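Local atomic coordinates of digeranylgeranylglycerophospholipid reductase (Sulfolobus acidocaldarius, PDB entry 4OPC), a protein that reduces the double bonds of geranylgeranyl chains in archaeal membrane lipids, using one FAD per subunit, to give saturated archaeols. Residues Ser432-Gly435 with Ser436-Arg439; Asp361-Asn364 with Tyr365-Lys369; Asp256-Lys259 with Ser260-Leu263. All coordinates share one frame; numbering follows the deposited sequence.

Interaction 1: Ser432-Gly435 with Ser436-Arg439; sequences SSLG and SWRR
R438 N donates to L434 O over 2.8 Å, the shortest of three backbone bonds here, and the N-H points almost straight at its acceptor (165°). W437 N reaches S433 O at 3.3 Å, and R439 N reaches G435 O at 3.0 Å. The hydroxyl of S436 also lies near S433 O, a weak bond at most. One residue earlier, S432 O and S436 N lie too far apart for a direct bond, and a water bridges them, accepting from S436 N and donating to S432 O.

This is the N-terminal start of helix 434-452, where a short 3-10 segment at 432-433 gives way to regular alpha-helical pairing. The side chains of the first turn then pack along it. L434 CD1 meets W437 CE3 at 4.1 Å, while its other methyl, CD2, lies 3.8 Å from R438 NH1. R438 runs extended through chi2 and then bends (chi3 60°), which folds the guanidinium back so that one face lies over G435 CA. The indole of W437 turns toward the preceding helix 410-425: NE1 donates to L423 O, and Y424 of that helix and Y427, just after it, meet the indole edge-to-face.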
loop_
_atom_site.group_PDB
_atom_site.type_symbol
_atom_site.label_atom_id
_atom_site.label_comp_id
_atom_site.label_asym_id
_atom_site.label_seq_id
_atom_site.Cartn_x
_atom_site.Cartn_y
_atom_site.Cartn_z
ATOM N N SER A 432 6.730 23.222 -11.211
ATOM C CA SER A 432 6.097 24.097 -12.187
ATOM C C SER A 432 5.395 23.311 -13.290
ATOM O O SER A 432 4.503 23.830 -13.951
ATOM C CB SER A 432 7.121 25.065 -12.790
ATOM O OG SER A 432 8.156 24.356 -13.447
ATOM N N SER A 433 5.793 22.056 -13.472
ATOM C CA SER A 433 5.226 21.215 -14.524
ATOM C C SER A 433 4.219 20.191 -14.008
ATOM O O SER A 433 3.715 19.374 -14.776
ATOM C CB SER A 433 6.337 20.479 -15.279
ATOM O OG SER A 433 7.259 21.402 -15.840
ATOM N N LEU A 434 3.924 20.229 -12.713
ATOM C CA LEU A 434 3.040 19.230 -12.119
ATOM C C LEU A 434 1.632 19.282 -12.695
ATOM O O LEU A 434 1.051 18.252 -13.008
ATOM C CB LEU A 434 2.972 19.401 -10.601
ATOM C CG LEU A 434 2.081 18.400 -9.867
ATOM C CD1 LEU A 434 2.656 16.996 -9.962
ATOM C CD2 LEU A 434 1.912 18.824 -8.412
ATOM N N GLY A 435 1.089 20.485 -12.831
ATOM C CA GLY A 435 -0.282 20.652 -13.279
ATOM C C GLY A 435 -0.554 20.091 -14.663
ATOM O O GLY A 435 -1.504 19.326 -14.865
ATOM N N SER A 436 0.275 20.468 -15.627
ATOM C CA SER A 436 0.063 19.998 -16.993
ATOM C C SER A 436 0.241 18.484 -17.088
ATOM O O SER A 436 -0.494 17.812 -17.807
ATOM C CB SER A 436 0.975 20.731 -17.984
ATOM O OG SER A 436 2.341 20.555 -17.657
ATOM N N TRP A 437 1.201 17.946 -16.343
ATOM C CA TRP A 437 1.430 16.506 -16.320
ATOM C C TRP A 437 0.246 15.774 -15.687
ATOM O O TRP A 437 -0.243 14.776 -16.238
ATOM C CB TRP A 437 2.730 16.205 -15.578
ATOM C CG TRP A 437 2.996 14.747 -15.356
ATOM C CD1 TRP A 437 3.613 13.882 -16.220
ATOM C CD2 TRP A 437 2.661 13.987 -14.197
ATOM N NE1 TRP A 437 3.689 12.631 -15.654
ATOM C CE2 TRP A 437 3.107 12.666 -14.416
ATOM C CE3 TRP A 437 2.047 14.298 -12.982
ATOM C CZ2 TRP A 437 2.941 11.653 -13.471
ATOM C CZ3 TRP A 437 1.881 13.293 -12.047
ATOM C CH2 TRP A 437 2.325 11.987 -12.297
ATOM N N ARG A 438 -0.221 16.275 -14.543
ATOM C CA ARG A 438 -1.377 15.699 -13.866
ATOM C C ARG A 438 -2.601 15.647 -14.789
ATOM O O ARG A 438 -3.336 14.654 -14.793
ATOM C CB ARG A 438 -1.690 16.493 -12.592
ATOM C CG ARG A 438 -2.906 16.008 -11.809
ATOM C CD ARG A 438 -3.097 16.843 -10.538
ATOM N NE ARG A 438 -3.293 18.252 -10.864
ATOM C CZ ARG A 438 -2.660 19.268 -10.282
ATOM N NH1 ARG A 438 -1.779 19.059 -9.309
ATOM N NH2 ARG A 438 -2.918 20.509 -10.670
ATOM N N ARG A 439 -2.818 16.703 -15.569
ATOM C CA ARG A 439 -3.958 16.730 -16.473
ATOM C C ARG A 439 -3.815 15.668 -17.566
ATOM O O ARG A 439 -4.796 15.044 -17.961
ATOM C CB ARG A 439 -4.170 18.134 -17.052
ATOM C CG ARG A 439 -4.600 19.151 -15.995
ATOM C CD ARG A 439 -4.972 20.503 -16.593
ATOM N NE ARG A 439 -3.808 21.258 -17.050
ATOM C CZ ARG A 439 -3.102 22.084 -16.284
ATOM N NH1 ARG A 439 -3.429 22.257 -15.011
ATOM N NH2 ARG A 439 -2.059 22.732 -16.788
HETATM O O HOH W 1 1.896 22.876 -14.990
#

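Interaction 2: Asp361-Asn364 with Tyr365-Lys369; sequences DDIN and YGMKK
M367 packs back along helix 360-368 against I363, one turn earlier. Its CB lies 3.3 Å from I363 O, the carbonyl that accepts the bond from M367 N at 2.9 Å. CG, placed beside its own backbone N by a chi1 of -69°, stays against the same oxygen and comes within 4.2 Å of I363 CG2. The sulfur then makes the closest approach between the two side chains, M367 SD to I363 CG2 at 3.8 Å, the two running alongside one another in the same direction. At SD the chain bends (chi3 66°), which carries CE off I363; the M367 side chain is about 4 Å from the bound phospholipid. Cut back to an alanine, the side chain would probably leave I363 CG2 without its sulfur neighbour and open a gap near the lipid.

Three more i to i+4 bonds run through the helix: Y365 N to D361 O, G366 N to D362 O and K368 N to N364 O. At its end, K369 N closes on Y365 O, and K369 CG sits over the centre of one face of the Y365 ring, 3.8 Å above the plane.

Outside the helix, D362 makes a salt bridge to R403 and a hydrogen bond to S405, both between helices 388-397 and 410-425. I363 and N364 lean on the loop joining strands 70-80 and 87-97, where N364 OD1 accepts from D83 N.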
loop_
_atom_site.group_PDB
_atom_site.type_symbol
_atom_site.label_atom_id
_atom_site.label_comp_id
_atom_site.label_asym_id
_atom_site.label_seq_id
_atom_site.Cartn_x
_atom_site.Cartn_y
_atom_site.Cartn_z
ATOM N N ASP A 361 -17.221 -15.645 -14.900
ATOM C CA ASP A 361 -17.083 -16.483 -16.093
ATOM C C ASP A 361 -15.834 -16.090 -16.871
ATOM O O ASP A 361 -15.127 -16.962 -17.383
ATOM C CB ASP A 361 -18.316 -16.392 -17.003
ATOM C CG ASP A 361 -19.523 -17.129 -16.440
ATOM O OD1 ASP A 361 -19.355 -18.005 -15.561
ATOM O OD2 ASP A 361 -20.649 -16.831 -16.889
ATOM N N ASP A 362 -15.567 -14.789 -16.959
ATOM C CA ASP A 362 -14.364 -14.296 -17.645
ATOM C C ASP A 362 -13.086 -14.812 -16.992
ATOM O O ASP A 362 -12.156 -15.249 -17.681
ATOM C CB ASP A 362 -14.281 -12.774 -17.622
ATOM C CG ASP A 362 -15.329 -12.097 -18.462
ATOM O OD1 ASP A 362 -15.791 -12.679 -19.461
ATOM O OD2 ASP A 362 -15.644 -10.933 -18.137
ATOM N N ILE A 363 -13.033 -14.730 -15.669
ATOM C CA ILE A 363 -11.844 -15.132 -14.932
ATOM C C ILE A 363 -11.653 -16.649 -14.987
ATOM O O ILE A 363 -10.544 -17.134 -15.234
ATOM C CB ILE A 363 -11.910 -14.629 -13.497
ATOM C CG1 ILE A 363 -12.068 -13.104 -13.516
ATOM C CG2 ILE A 363 -10.649 -15.044 -12.725
ATOM C CD1 ILE A 363 -12.584 -12.498 -12.213
ATOM N N ASN A 364 -12.734 -17.403 -14.790
ATOM C CA ASN A 364 -12.664 -18.853 -14.931
ATOM C C ASN A 364 -12.137 -19.272 -16.299
ATOM O O ASN A 364 -11.286 -20.158 -16.403
ATOM C CB ASN A 364 -14.039 -19.492 -14.716
ATOM C CG ASN A 364 -14.460 -19.481 -13.259
ATOM O OD1 ASN A 364 -13.618 -19.534 -12.358
ATOM N ND2 ASN A 364 -15.759 -19.423 -13.017
ATOM N N TYR A 365 -12.669 -18.650 -17.347
ATOM C CA TYR A 365 -12.283 -18.978 -18.711
ATOM C C TYR A 365 -10.829 -18.614 -18.980
ATOM O O TYR A 365 -10.068 -19.430 -19.506
ATOM C CB TYR A 365 -13.192 -18.230 -19.677
ATOM C CG TYR A 365 -12.972 -18.567 -21.122
ATOM C CD1 TYR A 365 -13.543 -19.702 -21.678
ATOM C CD2 TYR A 365 -12.207 -17.743 -21.939
ATOM C CE1 TYR A 365 -13.359 -20.013 -23.019
ATOM C CE2 TYR A 365 -12.017 -18.045 -23.276
ATOM C CZ TYR A 365 -12.589 -19.177 -23.802
ATOM O OH TYR A 365 -12.403 -19.479 -25.133
ATOM N N GLY A 366 -10.452 -17.390 -18.628
ATOM C CA GLY A 366 -9.108 -16.903 -18.872
ATOM C C GLY A 366 -8.059 -17.713 -18.129
ATOM O O GLY A 366 -7.006 -18.023 -18.678
ATOM N N MET A 367 -8.348 -18.082 -16.886
ATOM C CA MET A 367 -7.405 -18.896 -16.124
ATOM C C MET A 367 -7.324 -20.323 -16.659
ATOM O O MET A 367 -6.229 -20.864 -16.834
ATOM C CB MET A 367 -7.752 -18.883 -14.640
ATOM C CG MET A 367 -7.511 -17.520 -14.011
ATOM S SD MET A 367 -7.704 -17.470 -12.220
ATOM C CE MET A 367 -6.337 -18.515 -11.717
ATOM N N LYS A 368 -8.472 -20.930 -16.940
ATOM C CA LYS A 368 -8.471 -22.300 -17.442
ATOM C C LYS A 368 -7.773 -22.415 -18.795
ATOM O O LYS A 368 -7.044 -23.384 -19.046
ATOM C CB LYS A 368 -9.891 -22.861 -17.531
ATOM C CG LYS A 368 -9.952 -24.260 -18.138
ATOM C CD LYS A 368 -11.293 -24.931 -17.890
ATOM C CE LYS A 368 -11.461 -25.313 -16.425
ATOM N NZ LYS A 368 -12.756 -26.015 -16.200
ATOM N N LYS A 369 -7.994 -21.428 -19.660
ATOM C CA LYS A 369 -7.427 -21.455 -21.006
ATOM C C LYS A 369 -6.000 -20.920 -21.046
ATOM O O LYS A 369 -5.399 -20.868 -22.127
ATOM C CB LYS A 369 -8.290 -20.648 -21.982
ATOM C CG LYS A 369 -9.703 -21.168 -22.173
ATOM C CD LYS A 369 -9.756 -22.342 -23.134
ATOM C CE LYS A 369 -11.194 -22.786 -23.367
ATOM N NZ LYS A 369 -11.301 -23.917 -24.330
#

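Interaction 3: Asp256-Lys259 with Ser260-Leu263; sequences DVDK and SKLL
D258 and S260 meet in an Asx turn, D258 OD1 with S260 N, laid over a type I beta turn from D258 to K261 that carries the chain round a corner from strand 257-258 into strand 261-271. The beta turn's own bond runs from K261 N to D258 O at 2.9 Å, with the donor well above the carbonyl plane rather than on a lone pair.

D258 OD1 accepts two hydrogen bonds, both from S260. S260 OG donates to D258 OD1 at 2.7 Å on the syn side. S260 N donates to D258 OD1 at 3.0 Å on the anti side, and both donors come from the same face of the carboxylate. With CG set opposite the backbone N (chi1 -172°), the carboxylate reaches forward over the turn. In the conformer given, K261 NZ donates to S260 OG; the side chain was also modelled in a second one, so this bond is less certain.

K259 sends its ammonium back to D251 of helix 242-253 in a salt bridge. D258 and K261 also make backbone hydrogen bonds to L192 of strand 183-193. The second carboxylate oxygen, D258 OD2, accepts from a water at 2.8 Å.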
loop_
_atom_site.group_PDB
_atom_site.type_symbol
_atom_site.label_atom_id
_atom_site.label_comp_id
_atom_site.label_asym_id
_atom_site.label_seq_id
_atom_site.Cartn_x
_atom_site.Cartn_y
_atom_site.Cartn_z
ATOM N N ASP A 256 -11.650 -25.185 7.683
ATOM C CA ASP A 256 -10.835 -25.847 8.696
ATOM C C ASP A 256 -10.622 -25.049 9.979
ATOM O O ASP A 256 -10.050 -25.575 10.933
ATOM C CB ASP A 256 -9.466 -26.213 8.108
ATOM C CG ASP A 256 -8.745 -25.017 7.489
ATOM O OD1 ASP A 256 -9.393 -24.187 6.811
ATOM O OD2 ASP A 256 -7.513 -24.914 7.668
ATOM N N VAL A 257 -11.056 -23.795 10.018
ATOM C CA VAL A 257 -10.745 -22.955 11.177
ATOM C C VAL A 257 -11.612 -23.288 12.383
ATOM O O VAL A 257 -12.746 -23.740 12.252
ATOM C CB VAL A 257 -10.868 -21.450 10.881
ATOM C CG1 VAL A 257 -9.801 -21.021 9.890
ATOM C CG2 VAL A 257 -12.264 -21.102 10.378
ATOM N N ASP A 258 -11.058 -23.055 13.564
ATOM C CA ASP A 258 -11.799 -23.209 14.798
ATOM C C ASP A 258 -12.320 -21.827 15.182
ATOM O O ASP A 258 -11.564 -20.976 15.661
ATOM C CB ASP A 258 -10.876 -23.756 15.880
ATOM C CG ASP A 258 -11.615 -24.119 17.144
ATOM O OD1 ASP A 258 -12.681 -23.528 17.401
ATOM O OD2 ASP A 258 -11.130 -24.999 17.878
ATOM N N LYS A 259 -13.613 -21.601 14.968
ATOM C CA LYS A 259 -14.206 -20.285 15.198
ATOM C C LYS A 259 -14.326 -19.922 16.680
ATOM O O LYS A 259 -14.768 -18.822 17.022
ATOM C CB LYS A 259 -15.561 -20.166 14.496
ATOM C CG LYS A 259 -15.455 -20.024 12.979
ATOM C CD LYS A 259 -16.767 -19.557 12.371
ATOM C CE LYS A 259 -17.557 -20.718 11.812
ATOM N NZ LYS A 259 -16.884 -21.276 10.611
ATOM N N SER A 260 -13.932 -20.844 17.554
ATOM C CA SER A 260 -13.870 -20.553 18.983
ATOM C C SER A 260 -12.461 -20.131 19.409
ATOM O O SER A 260 -12.266 -19.704 20.545
ATOM C CB SER A 260 -14.332 -21.758 19.806
ATOM O OG SER A 260 -13.303 -22.721 19.940
ATOM N N LYS A 261 -11.491 -20.244 18.498
ATOM C CA LYS A 261 -10.108 -19.902 18.826
ATOM C C LYS A 261 -9.563 -18.789 17.933
ATOM O O LYS A 261 -8.654 -18.971 17.118
ATOM C CB LYS A 261 -9.210 -21.135 18.816
ATOM C CG LYS A 261 -9.620 -22.182 19.850
ATOM C CD LYS A 261 -9.848 -21.544 21.222
ATOM C CE LYS A 261 -10.196 -22.577 22.292
ATOM N NZ LYS A 261 -11.491 -23.267 22.052
ATOM N N LEU A 262 -10.142 -17.620 18.116
ATOM C CA LEU A 262 -9.741 -16.437 17.382
ATOM C C LEU A 262 -8.653 -15.652 18.150
ATOM O O LEU A 262 -8.748 -15.467 19.372
ATOM C CB LEU A 262 -10.982 -15.591 17.140
ATOM C CG LEU A 262 -10.849 -14.319 16.316
ATOM C CD1 LEU A 262 -12.114 -14.112 15.499
ATOM C CD2 LEU A 262 -10.598 -13.132 17.229
ATOM N N LEU A 263 -7.611 -15.214 17.444
ATOM C CA LEU A 263 -6.521 -14.451 18.065
ATOM C C LEU A 263 -6.636 -12.943 17.830
ATOM O O LEU A 263 -6.191 -12.150 18.659
ATOM C CB LEU A 263 -5.144 -14.938 17.590
ATOM C CG LEU A 263 -4.583 -16.278 18.096
ATOM C CD1 LEU A 263 -5.142 -17.444 17.331
ATOM C CD2 LEU A 263 -3.064 -16.269 18.010
HETATM O O HOH W 2 -11.715 -25.222 20.592
#

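In the fold
All three contacts are local, and they lie far apart: the centres of interactions 1 and 3 are about 51 Å from each other, on opposite sides of the chain's centre. Interaction 1 covers the start of helix 434-452, and interaction 2 the end of helix 360-368. Both are partly buried; main-chain bonds carry them, with apolar side chains packed along them. They differ in what covers those side chains: tyrosines of and just after helix 410-425 around W437 in the first, a loop and bound lipid in the second. Interaction 3 is a surface corner joining two strands, and there a carboxylate, a hydroxyl and main-chain amides do the work.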